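Local structure of cytochrome P450 (Bacillus megaterium, 5L92) at residues 44-55 against 311-320. The protein binds heme and steroids such as corticosterone, and probably acts as a cytochrome P450 monooxygenase that hydroxylates them. Residues are numbered along the deposited sequence; the frame is centred on the assembly and turned at random.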
loop_
_atom_site.group_PDB
_atom_site.type_symbol
_atom_site.label_atom_id
_atom_site.label_comp_id
_atom_site.label_asym_id
_atom_site.label_seq_id
_atom_site.Cartn_x
_atom_site.Cartn_y
_atom_site.Cartn_z
ATOM N N ARG A 44 -17.706 -2.187 -15.351
ATOM C CA ARG A 44 -16.256 -2.172 -15.177
ATOM C C ARG A 44 -15.552 -3.308 -15.900
ATOM O O ARG A 44 -14.315 -3.313 -15.945
ATOM C CB ARG A 44 -15.902 -2.200 -13.686
ATOM C CG ARG A 44 -16.100 -0.873 -12.993
ATOM C CD ARG A 44 -15.856 -0.993 -11.481
ATOM N NE ARG A 44 -16.848 -1.910 -10.891
ATOM C CZ ARG A 44 -16.557 -3.077 -10.314
ATOM N NH1 ARG A 44 -15.291 -3.485 -10.151
ATOM N NH2 ARG A 44 -17.544 -3.815 -9.839
ATOM N N GLN A 45 -16.279 -4.263 -16.489
ATOM C CA GLN A 45 -15.621 -5.272 -17.338
ATOM C C GLN A 45 -14.631 -6.134 -16.531
ATOM O O GLN A 45 -13.508 -6.401 -16.958
ATOM C CB GLN A 45 -14.915 -4.582 -18.517
ATOM C CG GLN A 45 -15.829 -3.831 -19.446
ATOM C CD GLN A 45 -16.508 -4.756 -20.438
ATOM O OE1 GLN A 45 -15.857 -5.295 -21.309
ATOM N NE2 GLN A 45 -17.818 -4.974 -20.275
ATOM N N VAL A 46 -15.049 -6.566 -15.342
ATOM C CA VAL A 46 -14.209 -7.386 -14.475
ATOM C C VAL A 46 -15.086 -8.388 -13.733
ATOM O O VAL A 46 -16.285 -8.173 -13.531
ATOM C CB VAL A 46 -13.387 -6.540 -13.444
ATOM C CG1 VAL A 46 -12.418 -5.585 -14.129
ATOM C CG2 VAL A 46 -14.302 -5.775 -12.502
ATOM N N TRP A 47 -14.467 -9.482 -13.308
ATOM C CA TRP A 47 -15.021 -10.366 -12.292
ATOM C C TRP A 47 -14.589 -9.870 -10.919
ATOM O O TRP A 47 -13.409 -9.937 -10.590
ATOM C CB TRP A 47 -14.520 -11.798 -12.450
ATOM C CG TRP A 47 -14.982 -12.496 -13.613
ATOM C CD1 TRP A 47 -14.358 -12.582 -14.804
ATOM C CD2 TRP A 47 -16.186 -13.241 -13.727
ATOM N NE1 TRP A 47 -15.074 -13.363 -15.655
ATOM C CE2 TRP A 47 -16.220 -13.766 -15.025
ATOM C CE3 TRP A 47 -17.234 -13.529 -12.850
ATOM C CZ2 TRP A 47 -17.264 -14.560 -15.487
ATOM C CZ3 TRP A 47 -18.284 -14.323 -13.308
ATOM C CH2 TRP A 47 -18.285 -14.831 -14.621
ATOM N N ASP A 48 -15.543 -9.396 -10.134
ATOM C CA ASP A 48 -15.328 -9.098 -8.728
ATOM C C ASP A 48 -15.359 -10.378 -7.892
ATOM O O ASP A 48 -16.154 -11.285 -8.152
ATOM C CB ASP A 48 -16.406 -8.142 -8.244
ATOM C CG ASP A 48 -16.274 -6.772 -8.845
ATOM O OD1 ASP A 48 -15.146 -6.276 -9.026
ATOM O OD2 ASP A 48 -17.320 -6.174 -9.123
ATOM N N VAL A 49 -14.462 -10.458 -6.906
ATOM C CA VAL A 49 -14.380 -11.594 -5.975
ATOM C C VAL A 49 -14.383 -11.045 -4.543
ATOM O O VAL A 49 -13.427 -10.376 -4.120
ATOM C CB VAL A 49 -13.135 -12.437 -6.248
ATOM C CG1 VAL A 49 -12.995 -13.565 -5.250
ATOM C CG2 VAL A 49 -13.193 -12.988 -7.686
ATOM N N PHE A 50 -15.434 -11.359 -3.787
ATOM C CA PHE A 50 -15.678 -10.693 -2.514
ATOM C C PHE A 50 -15.500 -11.570 -1.284
ATOM O O PHE A 50 -15.392 -11.031 -0.183
ATOM C CB PHE A 50 -17.100 -10.121 -2.478
ATOM C CG PHE A 50 -17.346 -8.996 -3.455
ATOM C CD1 PHE A 50 -16.948 -7.707 -3.172
ATOM C CD2 PHE A 50 -18.020 -9.223 -4.640
ATOM C CE1 PHE A 50 -17.184 -6.655 -4.085
ATOM C CE2 PHE A 50 -18.270 -8.185 -5.533
ATOM C CZ PHE A 50 -17.842 -6.901 -5.254
ATOM N N HIS A 51 -15.536 -12.877 -1.416
ATOM C CA HIS A 51 -15.447 -13.725 -0.245
ATOM C C HIS A 51 -14.021 -14.183 -0.045
ATOM O O HIS A 51 -13.219 -14.246 -0.983
ATOM C CB HIS A 51 -16.404 -14.919 -0.335
ATOM C CG HIS A 51 -16.071 -15.911 -1.407
ATOM N ND1 HIS A 51 -15.875 -15.559 -2.730
ATOM C CD2 HIS A 51 -15.939 -17.258 -1.351
ATOM C CE1 HIS A 51 -15.629 -16.650 -3.435
ATOM N NE2 HIS A 51 -15.655 -17.692 -2.620
ATOM N N TYR A 52 -13.721 -14.489 1.215
ATOM C CA TYR A 52 -12.348 -14.749 1.647
ATOM C C TYR A 52 -11.729 -15.885 0.862
ATOM O O TYR A 52 -10.573 -15.800 0.425
ATOM C CB TYR A 52 -12.327 -15.078 3.141
ATOM C CG TYR A 52 -10.967 -15.270 3.758
ATOM C CD1 TYR A 52 -10.218 -16.421 3.521
ATOM C CD2 TYR A 52 -10.440 -14.315 4.603
ATOM C CE1 TYR A 52 -8.975 -16.583 4.110
ATOM C CE2 TYR A 52 -9.222 -14.468 5.177
ATOM C CZ TYR A 52 -8.493 -15.604 4.943
ATOM O OH TYR A 52 -7.273 -15.719 5.553
ATOM N N ASP A 53 -12.475 -16.968 0.692
ATOM C CA ASP A 53 -11.916 -18.144 0.049
ATOM C C ASP A 53 -11.626 -17.851 -1.409
ATOM O O ASP A 53 -10.639 -18.348 -1.957
ATOM C CB ASP A 53 -12.888 -19.328 0.189
ATOM C CG ASP A 53 -12.302 -20.645 -0.329
ATOM O OD1 ASP A 53 -11.364 -21.176 0.318
ATOM O OD2 ASP A 53 -12.777 -21.143 -1.382
ATOM N N GLY A 54 -12.471 -17.026 -2.029
ATOM C CA GLY A 54 -12.233 -16.613 -3.404
ATOM C C GLY A 54 -11.013 -15.723 -3.542
ATOM O O GLY A 54 -10.180 -15.921 -4.438
ATOM N N VAL A 55 -10.898 -14.713 -2.672
ATOM C CA VAL A 55 -9.726 -13.845 -2.723
ATOM C C VAL A 55 -8.463 -14.673 -2.520
ATOM O O VAL A 55 -7.484 -14.548 -3.274
ATOM C CB VAL A 55 -9.843 -12.710 -1.686
ATOM C CG1 VAL A 55 -8.521 -11.964 -1.550
ATOM C CG2 VAL A 55 -10.952 -11.725 -2.059
ATOM N N GLU A 311 -9.957 -12.567 -19.375
ATOM C CA GLU A 311 -10.791 -11.682 -18.569
ATOM C C GLU A 311 -10.066 -11.211 -17.287
ATOM O O GLU A 311 -9.250 -11.927 -16.696
ATOM C CB GLU A 311 -12.092 -12.400 -18.252
ATOM C CG GLU A 311 -13.071 -12.351 -19.444
ATOM C CD GLU A 311 -14.131 -13.400 -19.429
ATOM O OE1 GLU A 311 -14.317 -14.071 -18.407
ATOM O OE2 GLU A 311 -14.790 -13.580 -20.475
ATOM N N HIS A 312 -10.355 -9.979 -16.875
ATOM C CA HIS A 312 -9.768 -9.415 -15.662
ATOM C C HIS A 312 -10.570 -9.814 -14.417
ATOM O O HIS A 312 -11.788 -9.973 -14.472
ATOM C CB HIS A 312 -9.710 -7.884 -15.750
ATOM C CG HIS A 312 -8.846 -7.362 -16.854
ATOM N ND1 HIS A 312 -8.271 -8.175 -17.805
ATOM C CD2 HIS A 312 -8.486 -6.096 -17.179
ATOM C CE1 HIS A 312 -7.594 -7.436 -18.667
ATOM N NE2 HIS A 312 -7.701 -6.172 -18.303
ATOM N N VAL A 313 -9.872 -9.927 -13.282
ATOM C CA VAL A 313 -10.443 -10.330 -12.000
ATOM C C VAL A 313 -9.990 -9.324 -10.949
ATOM O O VAL A 313 -8.832 -8.902 -10.954
ATOM C CB VAL A 313 -10.013 -11.770 -11.601
ATOM C CG1 VAL A 313 -10.657 -12.221 -10.300
ATOM C CG2 VAL A 313 -10.332 -12.718 -12.680
ATOM N N VAL A 314 -10.891 -8.940 -10.059
ATOM C CA VAL A 314 -10.572 -7.996 -8.985
ATOM C C VAL A 314 -10.891 -8.672 -7.657
ATOM O O VAL A 314 -12.029 -8.769 -7.230
ATOM C CB VAL A 314 -11.370 -6.680 -9.152
ATOM C CG1 VAL A 314 -11.054 -5.691 -8.015
ATOM C CG2 VAL A 314 -11.046 -6.040 -10.500
ATOM N N PRO A 315 -9.871 -9.256 -6.998
ATOM C CA PRO A 315 -10.086 -9.755 -5.637
ATOM C C PRO A 315 -10.067 -8.612 -4.628
ATOM O O PRO A 315 -9.134 -7.810 -4.580
ATOM C CB PRO A 315 -8.921 -10.730 -5.434
ATOM C CG PRO A 315 -7.845 -10.232 -6.362
ATOM C CD PRO A 315 -8.600 -9.734 -7.572
ATOM N N TRP A 316 -11.123 -8.540 -3.831
ATOM C CA TRP A 316 -11.319 -7.461 -2.875
ATOM C C TRP A 316 -10.871 -7.917 -1.486
ATOM O O TRP A 316 -11.672 -8.405 -0.688
ATOM C CB TRP A 316 -12.778 -7.039 -2.866
ATOM C CG TRP A 316 -13.219 -6.302 -4.144
ATOM C CD1 TRP A 316 -13.714 -6.859 -5.282
ATOM C CD2 TRP A 316 -13.195 -4.890 -4.373
ATOM N NE1 TRP A 316 -14.015 -5.883 -6.204
ATOM C CE2 TRP A 316 -13.704 -4.661 -5.669
ATOM C CE3 TRP A 316 -12.828 -3.795 -3.592
ATOM C CZ2 TRP A 316 -13.837 -3.379 -6.211
ATOM C CZ3 TRP A 316 -12.937 -2.520 -4.127
ATOM C CH2 TRP A 316 -13.441 -2.318 -5.435
ATOM N N MET A 317 -9.613 -7.649 -1.143
ATOM C CA MET A 317 -9.178 -8.010 0.203
ATOM C C MET A 317 -10.004 -7.274 1.257
ATOM O O MET A 317 -10.335 -7.853 2.295
ATOM C CB MET A 317 -7.693 -7.737 0.395
ATOM C CG MET A 317 -6.824 -8.614 -0.512
ATOM S SD MET A 317 -6.362 -7.696 -1.986
ATOM C CE MET A 317 -5.117 -6.692 -1.210
ATOM N N GLY A 318 -10.388 -6.016 0.984
ATOM C CA GLY A 318 -11.249 -5.286 1.901
ATOM C C GLY A 318 -12.555 -6.005 2.222
ATOM O O GLY A 318 -13.031 -5.977 3.366
ATOM N N SER A 319 -13.145 -6.663 1.228
ATOM C CA SER A 319 -14.327 -7.486 1.442
ATOM C C SER A 319 -14.010 -8.785 2.179
ATOM O O SER A 319 -14.714 -9.160 3.126
ATOM C CB SER A 319 -14.973 -7.790 0.094
ATOM O OG SER A 319 -16.203 -8.466 0.271
ATOM N N ALA A 320 -12.985 -9.506 1.719
ATOM C CA ALA A 320 -12.554 -10.729 2.385
ATOM C C ALA A 320 -12.321 -10.508 3.870
ATOM O O ALA A 320 -12.534 -11.421 4.679
ATOM C CB ALA A 320 -11.269 -11.262 1.747
HETATM O O HOH W 1 -12.208 -8.493 -18.451
#
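The phenyl ring of F50 overlaps the five-membered ring of W316 in an offset stack: centroids lie 4.7 Å apart, planes differ by 8°, and CE1 of F50 sits 3.7 Å from CD1 of W316, toward the rim of the indole. CG1 of V314 packs on the opposite indole face. At the ring edge, W316 NE1 donates to D48 OD1 (3.1 Å, nearly linear); the acceptor is in the indole plane, yet the nitrogen stands well above the carboxylate plane. D48 OD1 also accepts R44 NH1 (3.0 Å) through its syn lone pair, as part of the R44–D48 salt bridge, so two donors grip it. On the other sheet face, W47 NE1 donates almost linearly to E311 OE1 (2.9 Å), which lies in the indole plane and also binds K308 N, although NE1 is tilted out of the carboxylate plane. W47 CG, anti to the carbonyl carbon (chi1 -68°), carries the indole over to E311.

Between these faces, W47 N and V49 N bond to H312 O and V314 O, while V314 N and W316 N bond to W47 O and V49 O. Beyond the strands, S319 OG donates to F50 O (2.7 Å) and V55 CG2 lies 3.8 Å from A320 CB. Strands 46-49 and 312-315 form the parallel step of the mixed five-stranded sheet, between strands 38-41 and 294-296; M317, just past it, touches the heme. Each N-H···carboxylate bond probably helps set its indole's rotation, W316 being also held between F50 and V314.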